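Local coordinates for pheromone cOB1/lipoprotein, YaeC family (Enterococcus faecalis, PDB 4EF1) that probably binds methionine as the lipid-attached solute receptor of an uptake system, and is also the precursor of the sex pheromone cOB1, at residues A[84-90]-A[172-178]; A[106-110]-A[153-158]; A[116-120]-A[192-196]; A[185-189]-A[237-241]. One frame throughout, in Å; residues are numbered along the deposited sequence.

Contact 1: A[84-90]-A[172-178]. With MSE (selenomethionine), chain C.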
loop_
_atom_site.group_PDB
_atom_site.type_symbol
_atom_site.label_atom_id
_atom_site.label_comp_id
_atom_site.label_asym_id
_atom_site.label_seq_id
_atom_site.Cartn_x
_atom_site.Cartn_y
_atom_site.Cartn_z
ATOM N N GLU A 84 3.809 3.029 3.305
ATOM C CA GLU A 84 3.442 1.968 4.246
ATOM C C GLU A 84 4.473 0.818 4.123
ATOM O O GLU A 84 4.220 -0.158 3.390
ATOM C CB GLU A 84 2.070 1.407 3.869
ATOM C CG GLU A 84 0.949 2.363 4.055
ATOM C CD GLU A 84 -0.407 1.757 3.719
ATOM O OE1 GLU A 84 -0.573 0.490 3.536
ATOM O OE2 GLU A 84 -1.312 2.599 3.635
ATOM N N PRO A 85 5.620 0.943 4.818
ATOM C CA PRO A 85 6.632 -0.120 4.809
ATOM C C PRO A 85 5.949 -1.434 5.131
ATOM O O PRO A 85 5.279 -1.554 6.175
ATOM C CB PRO A 85 7.612 0.313 5.914
ATOM C CG PRO A 85 7.431 1.785 6.010
ATOM C CD PRO A 85 5.975 2.007 5.764
ATOM N N VAL A 86 6.039 -2.373 4.196
ATOM C CA VAL A 86 5.299 -3.619 4.267
ATOM C C VAL A 86 6.069 -4.672 5.097
ATOM O O VAL A 86 7.309 -4.767 5.079
ATOM C CB VAL A 86 5.000 -4.138 2.840
ATOM C CG1 VAL A 86 6.287 -4.627 2.171
ATOM C CG2 VAL A 86 3.906 -5.204 2.848
ATOM N N GLY A 87 5.311 -5.442 5.859
ATOM C CA GLY A 87 5.876 -6.505 6.671
ATOM C C GLY A 87 5.480 -7.924 6.316
ATOM O O GLY A 87 4.432 -8.168 5.689
ATOM N N LEU A 88 6.342 -8.840 6.748
ATOM C CA LEU A 88 6.076 -10.265 6.761
ATOM C C LEU A 88 5.708 -10.560 8.208
ATOM O O LEU A 88 6.413 -10.119 9.131
ATOM C CB LEU A 88 7.295 -11.111 6.351
ATOM C CG LEU A 88 7.627 -11.303 4.867
ATOM C CD1 LEU A 88 9.042 -11.884 4.780
ATOM C CD2 LEU A 88 6.606 -12.161 4.113
ATOM N N TYR A 89 4.637 -11.356 8.385
ATOM C CA TYR A 89 4.072 -11.709 9.705
ATOM C C TYR A 89 3.943 -13.223 9.859
ATOM O O TYR A 89 3.782 -13.947 8.884
ATOM C CB TYR A 89 2.707 -11.055 9.864
ATOM C CG TYR A 89 2.705 -9.540 9.709
ATOM C CD1 TYR A 89 2.693 -8.942 8.459
ATOM C CD2 TYR A 89 2.642 -8.712 10.830
ATOM C CE1 TYR A 89 2.686 -7.561 8.314
ATOM C CE2 TYR A 89 2.628 -7.329 10.710
ATOM C CZ TYR A 89 2.643 -6.752 9.468
ATOM O OH TYR A 89 2.627 -5.384 9.344
ATOM N N SER A 90 4.078 -13.700 11.094
ATOM C CA SER A 90 3.950 -15.137 11.429
ATOM C C SER A 90 3.674 -15.265 12.904
ATOM O O SER A 90 4.329 -14.619 13.682
ATOM C CB SER A 90 5.243 -15.874 11.147
ATOM O OG SER A 90 5.176 -17.271 11.505
ATOM N N ALA A 172 5.193 -17.699 6.841
ATOM C CA ALA A 172 5.038 -16.233 6.999
ATOM C C ALA A 172 4.167 -15.681 5.864
ATOM O O ALA A 172 4.056 -16.305 4.802
ATOM C CB ALA A 172 6.392 -15.534 7.044
ATOM N N VAL A 173 3.561 -14.516 6.117
ATOM C CA VAL A 173 2.563 -13.910 5.247
ATOM C C VAL A 173 2.928 -12.418 5.022
ATOM O O VAL A 173 3.156 -11.714 5.994
ATOM C CB VAL A 173 1.137 -14.039 5.877
ATOM C CG1 VAL A 173 0.030 -13.513 4.944
ATOM C CG2 VAL A 173 0.811 -15.509 6.212
ATOM N N LEU A 174 3.027 -11.955 3.764
ATOM C CA LEU A 174 3.156 -10.489 3.471
ATOM C C LEU A 174 1.760 -9.831 3.527
ATOM O O LEU A 174 0.875 -10.239 2.794
ATOM C CB LEU A 174 3.760 -10.258 2.082
ATOM C CG LEU A 174 4.303 -8.847 1.749
ATOM C CD1 LEU A 174 5.671 -8.585 2.425
ATOM C CD2 LEU A 174 4.385 -8.683 0.244
ATOM N N ILE A 175 1.563 -8.856 4.406
ATOM C CA ILE A 175 0.278 -8.202 4.591
ATOM C C ILE A 175 0.478 -6.704 4.316
ATOM O O ILE A 175 1.307 -6.088 4.970
ATOM C CB ILE A 175 -0.271 -8.363 6.029
ATOM C CG1 ILE A 175 -0.330 -9.858 6.448
ATOM C CG2 ILE A 175 -1.608 -7.665 6.116
ATOM C CD1 ILE A 175 -0.780 -10.075 7.874
ATOM N N ASN A 176 -0.262 -6.119 3.360
ATOM C CA ASN A 176 -0.156 -4.671 3.135
ATOM C C ASN A 176 -0.572 -3.981 4.449
ATOM O O ASN A 176 -1.518 -4.396 5.121
ATOM C CB ASN A 176 -1.049 -4.169 1.973
ATOM C CG ASN A 176 -0.720 -4.805 0.644
ATOM O OD1 ASN A 176 -1.277 -5.860 0.307
ATOM N ND2 ASN A 176 0.112 -4.138 -0.155
ATOM N N SER A 177 0.140 -2.936 4.821
ATOM C CA SER A 177 -0.056 -2.284 6.137
ATOM C C SER A 177 -1.444 -1.745 6.390
ATOM O O SER A 177 -1.882 -1.760 7.532
ATOM C CB SER A 177 0.979 -1.206 6.374
ATOM O OG SER A 177 2.269 -1.763 6.363
ATOM N N ASN A 178 -2.138 -1.304 5.338
ATOM C CA ASN A 178 -3.514 -0.812 5.491
ATOM C C ASN A 178 -4.398 -1.888 6.107
ATOM O O ASN A 178 -5.131 -1.639 7.069
ATOM C CB ASN A 178 -4.086 -0.238 4.170
ATOM C CG ASN A 178 -4.419 -1.275 3.144
ATOM O OD1 ASN A 178 -3.539 -1.773 2.455
ATOM N ND2 ASN A 178 -5.720 -1.627 3.045
HETATM N N MSE C 301 -1.800 0.669 1.070
HETATM C CA MSE C 301 -1.101 -0.377 0.222
HETATM C C MSE C 301 0.421 -0.364 0.395
HETATM O O MSE C 301 1.028 0.718 0.416
HETATM O OXT MSE C 301 1.067 -1.445 0.435
HETATM C CB MSE C 301 -1.476 -0.260 -1.255
HETATM C CG MSE C 301 -0.949 -1.382 -2.158
HETATM SE SE MSE C 301 -1.250 -0.964 -4.012
HETATM C CE MSE C 301 -3.234 -1.103 -4.079
HETATM O O HOH W 1 2.180 -2.085 2.867
HETATM O O HOH W 2 4.015 -0.048 7.980
HETATM O O HOH W 3 2.598 -4.483 6.846
#
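Y89 and V173 form the tight end of this contact, an antiparallel hydrogen-bonded pair: Y89 N reaches V173 O at 2.8 Å, and V173 N returns to Y89 O at 2.8 Å. One residue back along 84-90, L88 faces L174 as a non-hydrogen-bonded pair, with L88 CD2 4.0 Å from L174 CB. On the other face the I175 and Y89 side chains cross at about a right angle, I175 CD1 lying 3.7 Å from Y89 CD1, while V173 O sits at the ring's edge.

Ahead of G87, toward E84, the two segments part and water takes over. One water joins G87 N, I175 O, S177 OG and Y89 OH; another ties E84 O and S177 N to the selenomethionine carboxylate. The E84 chain, extended beyond CG (chi2 -178°), brings OE1 to 2.8 Å from the ligand N, and N176 ND2 gives a straight bond (165°) to ligand OXT at 2.9 Å; D113 holds the same ND2.

Strand 172-175 lies between strands 104-108 and 87-89 in the sheet. Helix 114-123 covers the face of V86 and L88, helix 161-166 that of Y89 and I175, and helix 177-182 starts at the ligand.

Contact 2: A[106-110]-A[153-158]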
loop_
_atom_site.group_PDB
_atom_site.type_symbol
_atom_site.label_atom_id
_atom_site.label_comp_id
_atom_site.label_asym_id
_atom_site.label_seq_id
_atom_site.Cartn_x
_atom_site.Cartn_y
_atom_site.Cartn_z
ATOM N N TYR A 106 3.714 -16.815 1.924
ATOM C CA TYR A 106 2.455 -16.407 1.293
ATOM C C TYR A 106 2.434 -14.905 1.038
ATOM O O TYR A 106 2.683 -14.104 1.952
ATOM C CB TYR A 106 1.225 -16.776 2.152
ATOM C CG TYR A 106 0.795 -18.212 2.025
ATOM C CD1 TYR A 106 1.574 -19.228 2.560
ATOM C CD2 TYR A 106 -0.410 -18.577 1.354
ATOM C CE1 TYR A 106 1.184 -20.548 2.446
ATOM C CE2 TYR A 106 -0.774 -19.905 1.222
ATOM C CZ TYR A 106 0.011 -20.877 1.789
ATOM O OH TYR A 106 -0.351 -22.198 1.680
ATOM N N VAL A 107 2.218 -14.561 -0.234
ATOM C CA VAL A 107 2.124 -13.166 -0.668
ATOM C C VAL A 107 0.848 -13.048 -1.501
ATOM O O VAL A 107 0.325 -14.065 -1.999
ATOM C CB VAL A 107 3.372 -12.698 -1.455
ATOM C CG1 VAL A 107 4.636 -12.858 -0.613
ATOM C CG2 VAL A 107 3.483 -13.413 -2.797
ATOM N N SER A 108 0.289 -11.838 -1.623
ATOM C CA SER A 108 -0.927 -11.679 -2.439
ATOM C C SER A 108 -0.643 -11.900 -3.944
ATOM O O SER A 108 0.506 -11.999 -4.360
ATOM C CB SER A 108 -1.574 -10.303 -2.253
ATOM O OG SER A 108 -0.955 -9.355 -3.079
ATOM N N SER A 109 -1.703 -11.967 -4.738
ATOM C CA SER A 109 -1.616 -12.064 -6.199
ATOM C C SER A 109 -1.253 -10.742 -6.897
ATOM O O SER A 109 -1.139 -10.717 -8.127
ATOM C CB SER A 109 -2.970 -12.542 -6.741
ATOM O OG SER A 109 -3.987 -11.663 -6.261
ATOM N N SER A 110 -1.073 -9.663 -6.139
ATOM C CA SER A 110 -0.778 -8.359 -6.695
ATOM C C SER A 110 0.709 -8.312 -7.040
ATOM O O SER A 110 1.553 -8.159 -6.164
ATOM C CB SER A 110 -1.174 -7.224 -5.740
ATOM O OG SER A 110 -0.924 -5.931 -6.304
ATOM N N ASN A 153 3.761 -18.877 -2.361
ATOM C CA ASN A 153 2.365 -18.954 -2.810
ATOM C C ASN A 153 1.836 -17.530 -2.990
ATOM O O ASN A 153 1.765 -16.754 -2.007
ATOM C CB ASN A 153 1.534 -19.728 -1.819
ATOM C CG ASN A 153 0.088 -19.914 -2.253
ATOM O OD1 ASN A 153 -0.605 -18.959 -2.585
ATOM N ND2 ASN A 153 -0.361 -21.144 -2.222
ATOM N N HIS A 154 1.484 -17.202 -4.243
ATOM C CA HIS A 154 0.962 -15.862 -4.618
ATOM C C HIS A 154 -0.437 -15.915 -5.225
ATOM O O HIS A 154 -0.791 -15.138 -6.120
ATOM C CB HIS A 154 1.966 -15.183 -5.543
ATOM C CG HIS A 154 2.302 -15.982 -6.794
ATOM N ND1 HIS A 154 1.435 -16.151 -7.800
ATOM C CD2 HIS A 154 3.457 -16.658 -7.162
ATOM C CE1 HIS A 154 2.011 -16.891 -8.780
ATOM N NE2 HIS A 154 3.245 -17.184 -8.407
ATOM N N GLU A 155 -1.275 -16.808 -4.711
ATOM C CA GLU A 155 -2.622 -17.038 -5.264
ATOM C C GLU A 155 -3.725 -16.162 -4.648
ATOM O O GLU A 155 -4.692 -15.888 -5.306
ATOM C CB GLU A 155 -3.007 -18.496 -5.041
ATOM C CG GLU A 155 -2.043 -19.492 -5.628
ATOM C CD GLU A 155 -1.981 -19.383 -7.131
ATOM O OE1 GLU A 155 -3.019 -19.627 -7.780
ATOM O OE2 GLU A 155 -0.907 -19.072 -7.664
ATOM N N SER A 156 -3.582 -15.749 -3.392
ATOM C CA SER A 156 -4.655 -15.088 -2.674
ATOM C C SER A 156 -4.766 -13.568 -2.841
ATOM O O SER A 156 -3.785 -12.868 -3.040
ATOM C CB SER A 156 -4.549 -15.441 -1.176
ATOM O OG SER A 156 -4.829 -16.820 -1.007
ATOM N N ASP A 157 -5.991 -13.070 -2.724
ATOM C CA ASP A 157 -6.266 -11.641 -2.821
ATOM C C ASP A 157 -5.648 -10.895 -1.656
ATOM O O ASP A 157 -5.582 -11.420 -0.558
ATOM C CB ASP A 157 -7.783 -11.333 -2.808
ATOM C CG ASP A 157 -8.529 -11.893 -4.020
ATOM O OD1 ASP A 157 -7.915 -12.228 -5.057
ATOM O OD2 ASP A 157 -9.771 -12.006 -3.903
ATOM N N PRO A 158 -5.195 -9.647 -1.889
ATOM C CA PRO A 158 -4.685 -8.834 -0.834
ATOM C C PRO A 158 -5.582 -8.694 0.416
ATOM O O PRO A 158 -5.065 -8.663 1.543
ATOM C CB PRO A 158 -4.529 -7.465 -1.512
ATOM C CG PRO A 158 -4.212 -7.783 -2.918
ATOM C CD PRO A 158 -5.021 -9.004 -3.219
HETATM O O HOH W 4 -1.314 -16.113 -1.369
HETATM O O HOH W 5 -6.016 -13.612 -6.079
#
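V107 N donates to N153 O at 2.9 Å, almost linearly (172°), and two residues further S109 N donates to S156 O at 2.8 Å, a more bent bond (144°) with the donor tilted from the carbonyl plane. Between these two bonds the parallel pairing gives way. V107 O takes a CA-H contact from H154 CA at 3.2 Å, and a water close to V107 O also lies beside S156 N.

Two side chains fold back on their own backbones. S108 OG, held between its own N and carbonyl carbon, accepts from S110 N in an ST turn. N153 OD1 accepts from E155 N in an Asx turn, which fixes the rotation of the amide. A second water gathers S109 OG, E155 O and D157 OD1.

That amide is also the main packing surface. It lies over one face of the Y106 ring with the two planes only 14° apart, and N153 CB stands 3.9 Å from the ring centroid in a CH-pi contact. P158 lays its CG against S108 OG at 3.6 Å. Helix 161-166 covers Y106 and S156, whereas V107 packs on W114 and V117 of helix 114-123.

Strand 151-156 is the outermost member of the five-stranded mixed sheet, next to 104-108. Such a sheet with helices on both faces is the core of one lobe in the two-lobed periplasmic-binding-protein fold, and the side chain of S110 lies about 5 Å from the bound selenomethionine.

Contact 3: A[116-120]-A[192-196]; sequences RVLTI and IALEK. With MSE (selenomethionine), chain C.
The carboxylate-binding arginine of the ligand pocket is set in place here, in a two-lobed binding protein of the NlpA family: R116, on helix 114-123, is gripped by E195 just after strand 193-194. The pair forms a side-on, two-point salt bridge. R116 NE gives OE2 of E195 a nearly straight bond (171°) at 2.8 Å, and R116 NH2 reaches E195 OE1 at 2.8 Å, on the syn lone pair. Both oxygens lie close to the guanidinium plane, although the carboxylate itself is turned 30° from it.

The bend at chi3 (79°) turns the guanidinium off the line of its chain, presenting one edge to E195 and leaving NH1 for the ligand. R116 NH1 donates to selenomethionine OXT at 2.9 Å and also makes a salt bridge with D113, so the group is restrained at several points. E195 is thus a second-shell residue that fixes the rotation of a first-shell one. Its OE1 takes a further bond from V86 N, and its carboxylate probably balances the guanidinium charge in this buried place.

Away from the pocket the contact turns apolar. I120, one helical turn on from R116, points at the strand: its CG2 packs 3.5 Å from A193 CB, and its CG1 lies 3.7 Å from E195 N. I120 and V117 also pack on L88 and L174 of the sheet.

Water fills in between the two segments. T119 OG1, in one of its two conformers, is met by two waters, and one of them also donates to E195 OE2 at 2.7 Å.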
loop_
_atom_site.group_PDB
_atom_site.type_symbol
_atom_site.label_atom_id
_atom_site.label_comp_id
_atom_site.label_asym_id
_atom_site.label_seq_id
_atom_site.Cartn_x
_atom_site.Cartn_y
_atom_site.Cartn_z
ATOM N N ARG A 116 8.750 -6.342 -3.245
ATOM C CA ARG A 116 8.858 -5.938 -1.856
ATOM C C ARG A 116 9.208 -7.116 -0.928
ATOM O O ARG A 116 10.045 -6.972 -0.060
ATOM C CB ARG A 116 7.568 -5.266 -1.420
ATOM C CG ARG A 116 7.113 -4.098 -2.304
ATOM C CD ARG A 116 5.829 -3.440 -1.884
ATOM N NE ARG A 116 5.954 -2.492 -0.769
ATOM C CZ ARG A 116 4.924 -1.857 -0.223
ATOM N NH1 ARG A 116 3.695 -1.990 -0.738
ATOM N NH2 ARG A 116 5.127 -1.020 0.774
ATOM N N VAL A 117 8.555 -8.262 -1.091
ATOM C CA VAL A 117 8.929 -9.456 -0.328
ATOM C C VAL A 117 10.328 -9.917 -0.758
ATOM O O VAL A 117 11.132 -10.336 0.083
ATOM C CB VAL A 117 7.900 -10.607 -0.440
ATOM C CG1 VAL A 117 8.016 -11.288 -1.810
ATOM C CG2 VAL A 117 8.107 -11.619 0.702
ATOM N N LEU A 118 10.632 -9.810 -2.066
ATOM C CA LEU A 118 11.952 -10.154 -2.569
ATOM C C LEU A 118 13.055 -9.243 -1.947
ATOM O O LEU A 118 14.102 -9.770 -1.560
ATOM C CB LEU A 118 11.989 -10.112 -4.110
ATOM C CG LEU A 118 11.171 -11.184 -4.856
ATOM C CD1 LEU A 118 11.310 -11.059 -6.362
ATOM C CD2 LEU A 118 11.598 -12.577 -4.445
ATOM N N THR A 119 12.806 -7.914 -1.833
ATOM C CA THR A 119 13.777 -6.999 -1.214
ATOM C C THR A 119 13.906 -7.314 0.290
ATOM O O THR A 119 14.993 -7.234 0.858
ATOM C CB THR A 119 13.445 -5.481 -1.340
ATOM O OG1 THR A 119 12.318 -5.122 -0.521
ATOM C CG2 THR A 119 13.241 -5.047 -2.799
ATOM N N ILE A 120 12.804 -7.663 0.936
ATOM C CA ILE A 120 12.875 -8.015 2.377
ATOM C C ILE A 120 13.810 -9.260 2.560
ATOM O O ILE A 120 14.730 -9.235 3.347
ATOM C CB ILE A 120 11.489 -8.246 2.991
ATOM C CG1 ILE A 120 10.726 -6.922 3.121
ATOM C CG2 ILE A 120 11.595 -9.002 4.341
ATOM C CD1 ILE A 120 9.248 -7.100 3.380
ATOM N N ILE A 192 7.871 -9.790 11.487
ATOM C CA ILE A 192 9.162 -10.470 11.709
ATOM C C ILE A 192 10.282 -9.858 10.833
ATOM O O ILE A 192 11.436 -10.041 11.108
ATOM C CB ILE A 192 9.096 -12.032 11.529
ATOM C CG1 ILE A 192 8.777 -12.471 10.099
ATOM C CG2 ILE A 192 8.075 -12.647 12.467
ATOM C CD1 ILE A 192 8.817 -14.001 9.935
ATOM N N ALA A 193 9.897 -9.165 9.775
ATOM C CA ALA A 193 10.832 -8.482 8.856
ATOM C C ALA A 193 10.019 -7.388 8.206
ATOM O O ALA A 193 8.851 -7.582 7.931
ATOM C CB ALA A 193 11.398 -9.443 7.817
ATOM N N LEU A 194 10.620 -6.227 8.033
ATOM C CA LEU A 194 9.950 -5.050 7.490
ATOM C C LEU A 194 10.751 -4.455 6.334
ATOM O O LEU A 194 11.955 -4.358 6.396
ATOM C CB LEU A 194 9.799 -4.006 8.597
ATOM C CG LEU A 194 8.734 -2.912 8.424
ATOM C CD1 LEU A 194 7.347 -3.531 8.392
ATOM C CD2 LEU A 194 8.883 -1.893 9.559
ATOM N N GLU A 195 10.059 -4.024 5.319
ATOM C CA GLU A 195 10.638 -3.314 4.159
ATOM C C GLU A 195 11.379 -2.077 4.633
ATOM O O GLU A 195 10.923 -1.382 5.574
ATOM C CB GLU A 195 9.499 -2.900 3.242
ATOM C CG GLU A 195 9.872 -2.134 1.979
ATOM C CD GLU A 195 8.626 -1.770 1.219
ATOM O OE1 GLU A 195 7.725 -1.238 1.846
ATOM O OE2 GLU A 195 8.554 -1.977 -0.005
ATOM N N LYS A 196 12.552 -1.833 4.070
ATOM C CA LYS A 196 13.375 -0.746 4.612
ATOM C C LYS A 196 13.262 0.517 3.787
ATOM O O LYS A 196 13.098 1.586 4.353
ATOM C CB LYS A 196 14.816 -1.176 4.908
ATOM C CG LYS A 196 15.761 -1.376 3.758
ATOM C CD LYS A 196 17.122 -1.770 4.321
ATOM C CE LYS A 196 18.130 -2.053 3.218
ATOM N NZ LYS A 196 19.377 -2.670 3.737
HETATM N N MSE C 301 -1.800 0.669 1.070
HETATM C CA MSE C 301 -1.101 -0.377 0.222
HETATM C C MSE C 301 0.421 -0.364 0.395
HETATM O O MSE C 301 1.028 0.718 0.416
HETATM O OXT MSE C 301 1.067 -1.445 0.435
HETATM C CB MSE C 301 -1.476 -0.260 -1.255
HETATM C CG MSE C 301 -0.949 -1.382 -2.158
HETATM SE SE MSE C 301 -1.250 -0.964 -4.012
HETATM C CE MSE C 301 -3.234 -1.103 -4.079
HETATM O O HOH W 6 13.462 -3.907 2.089
HETATM O O HOH W 7 10.834 -2.730 -1.234
#

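Contact 4: A[185-189]-A[237-241]; sequences LNPKK and WNGAI
N186 opens the contact with its side chain edging toward A240, its OD1 4.2 Å from A240 CB. The amide has a job inside its own segment: N186 sits at the N-cap of the short, weakly bonded helix 187-190, and its OD1 accepts from K188 N at 3.1 Å. The donor stands well above the amide's carbonyl plane. K189 N also comes back to N186 O, closing the first turn.

P187 follows and makes the apolar centre. Its CD lies 3.8 Å from A240 CB and its CG only slightly further, so the alanine methyl rests against one end of the pyrrolidine ring. The same proline is wrapped by Y89, S177, V181 and L194. P187 and A240 are the buried pair, while K188 and N238 are exposed.

K188 then lays its chain along the opposite backbone. The bend at chi3 (78°) folds the end of the chain back over the turn, with CD 3.5 Å from G239 O and NZ 3.7 Å from N238 O, which is too long for a hydrogen bond.

What it covers is a type I' turn from W237 to A240, closed by the A240 N to W237 O bond, with N238 and G239 both at positive phi. The turn leads from helix 227-236 to strand 242-243, while the W237 ring packs on V13, P14 and V181.

No hydrogen bond or salt bridge crosses between the segments. One small methyl-to-proline contact and the aliphatic part of a lysine hold them together, with the ammonium near the N238 carbonyl in a mild, probably solvent-screened attraction.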
loop_
_atom_site.group_PDB
_atom_site.type_symbol
_atom_site.label_atom_id
_atom_site.label_comp_id
_atom_site.label_asym_id
_atom_site.label_seq_id
_atom_site.Cartn_x
_atom_site.Cartn_y
_atom_site.Cartn_z
ATOM N N LEU A 185 -2.606 -4.998 13.951
ATOM C CA LEU A 185 -1.197 -5.299 13.900
ATOM C C LEU A 185 -0.414 -3.977 13.790
ATOM O O LEU A 185 -0.845 -3.035 13.122
ATOM C CB LEU A 185 -0.865 -6.197 12.709
ATOM C CG LEU A 185 -1.446 -7.619 12.729
ATOM C CD1 LEU A 185 -1.203 -8.329 11.398
ATOM C CD2 LEU A 185 -0.942 -8.459 13.895
ATOM N N ASN A 186 0.721 -3.911 14.469
ATOM C CA ASN A 186 1.645 -2.764 14.349
ATOM C C ASN A 186 2.849 -3.260 13.567
ATOM O O ASN A 186 3.634 -4.019 14.120
ATOM C CB ASN A 186 2.079 -2.288 15.717
ATOM C CG ASN A 186 3.040 -1.112 15.657
ATOM O OD1 ASN A 186 3.500 -0.643 14.583
ATOM N ND2 ASN A 186 3.346 -0.618 16.827
ATOM N N PRO A 187 2.994 -2.834 12.295
ATOM C CA PRO A 187 4.128 -3.249 11.457
ATOM C C PRO A 187 5.506 -3.091 12.087
ATOM O O PRO A 187 6.336 -4.000 11.942
ATOM C CB PRO A 187 3.985 -2.371 10.222
ATOM C CG PRO A 187 2.515 -2.159 10.108
ATOM C CD PRO A 187 2.056 -1.986 11.524
ATOM N N LYS A 188 5.732 -2.004 12.840
ATOM C CA LYS A 188 7.052 -1.757 13.414
ATOM C C LYS A 188 7.390 -2.584 14.650
ATOM O O LYS A 188 8.524 -2.538 15.097
ATOM C CB LYS A 188 7.230 -0.260 13.705
ATOM C CG LYS A 188 7.322 0.569 12.440
ATOM C CD LYS A 188 7.487 2.041 12.691
ATOM C CE LYS A 188 8.907 2.430 13.082
ATOM N NZ LYS A 188 8.843 3.651 13.924
ATOM N N LYS A 189 6.416 -3.317 15.186
ATOM C CA LYS A 189 6.594 -4.146 16.353
ATOM C C LYS A 189 6.250 -5.613 16.096
ATOM O O LYS A 189 6.999 -6.486 16.506
ATOM C CB LYS A 189 5.757 -3.523 17.513
ATOM N N TRP A 237 -0.298 6.512 14.114
ATOM C CA TRP A 237 0.110 5.142 13.864
ATOM C C TRP A 237 1.533 4.821 14.211
ATOM O O TRP A 237 2.074 3.802 13.744
ATOM C CB TRP A 237 -0.217 4.760 12.405
ATOM C CG TRP A 237 -1.721 4.793 12.177
ATOM C CD1 TRP A 237 -2.672 3.849 12.578
ATOM C CD2 TRP A 237 -2.483 5.839 11.501
ATOM N NE1 TRP A 237 -3.919 4.228 12.191
ATOM C CE2 TRP A 237 -3.882 5.409 11.528
ATOM C CE3 TRP A 237 -2.154 7.023 10.863
ATOM C CZ2 TRP A 237 -4.896 6.171 10.963
ATOM C CZ3 TRP A 237 -3.179 7.792 10.283
ATOM C CH2 TRP A 237 -4.515 7.368 10.326
ATOM N N ASN A 238 2.143 5.692 15.012
ATOM C CA ASN A 238 3.486 5.532 15.552
ATOM C C ASN A 238 4.558 5.156 14.563
ATOM O O ASN A 238 5.350 4.259 14.821
ATOM C CB ASN A 238 3.444 4.591 16.773
ATOM C CG ASN A 238 2.771 5.259 17.965
ATOM O OD1 ASN A 238 1.697 4.843 18.403
ATOM N ND2 ASN A 238 3.371 6.359 18.450
ATOM N N GLY A 239 4.576 5.843 13.424
ATOM C CA GLY A 239 5.574 5.603 12.409
ATOM C C GLY A 239 5.328 4.514 11.405
ATOM O O GLY A 239 6.094 4.398 10.475
ATOM N N ALA A 240 4.283 3.699 11.554
ATOM C CA ALA A 240 3.975 2.677 10.550
ATOM C C ALA A 240 3.490 3.292 9.229
ATOM O O ALA A 240 3.662 2.705 8.152
ATOM C CB ALA A 240 2.967 1.677 11.101
ATOM N N ILE A 241 2.898 4.491 9.323
ATOM C CA ILE A 241 2.419 5.244 8.149
ATOM C C ILE A 241 3.345 6.460 8.061
ATOM O O ILE A 241 3.440 7.241 9.001
ATOM C CB ILE A 241 0.929 5.647 8.289
ATOM C CG1 ILE A 241 0.029 4.420 8.656
ATOM C CG2 ILE A 241 0.436 6.341 7.009
ATOM C CD1 ILE A 241 0.009 3.241 7.694
#

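How the contacts relate
Contacts 1, 2 and 3 share the five-stranded mixed sheet, whose order is 151-156, 104-108, 172-175, 87-89, 193-194. Contact 2 joins the first two strands, contact 1 the third and fourth, and contact 3 sets helix 114-123 against the last. Contact 1 is central: its centre is about 8 Å from that of contact 3 and 12 Å from that of contact 2, nested within its loop along the chain. Contacts 1 and 3 alternate in sequence and bring distant parts of the chain to the selenomethionine. Contact 4 follows contact 1 and touches contacts 1 and 3, partly through P187, but stays about 11 Å from contact 2 (nearest atoms) and packs farther from the ligand.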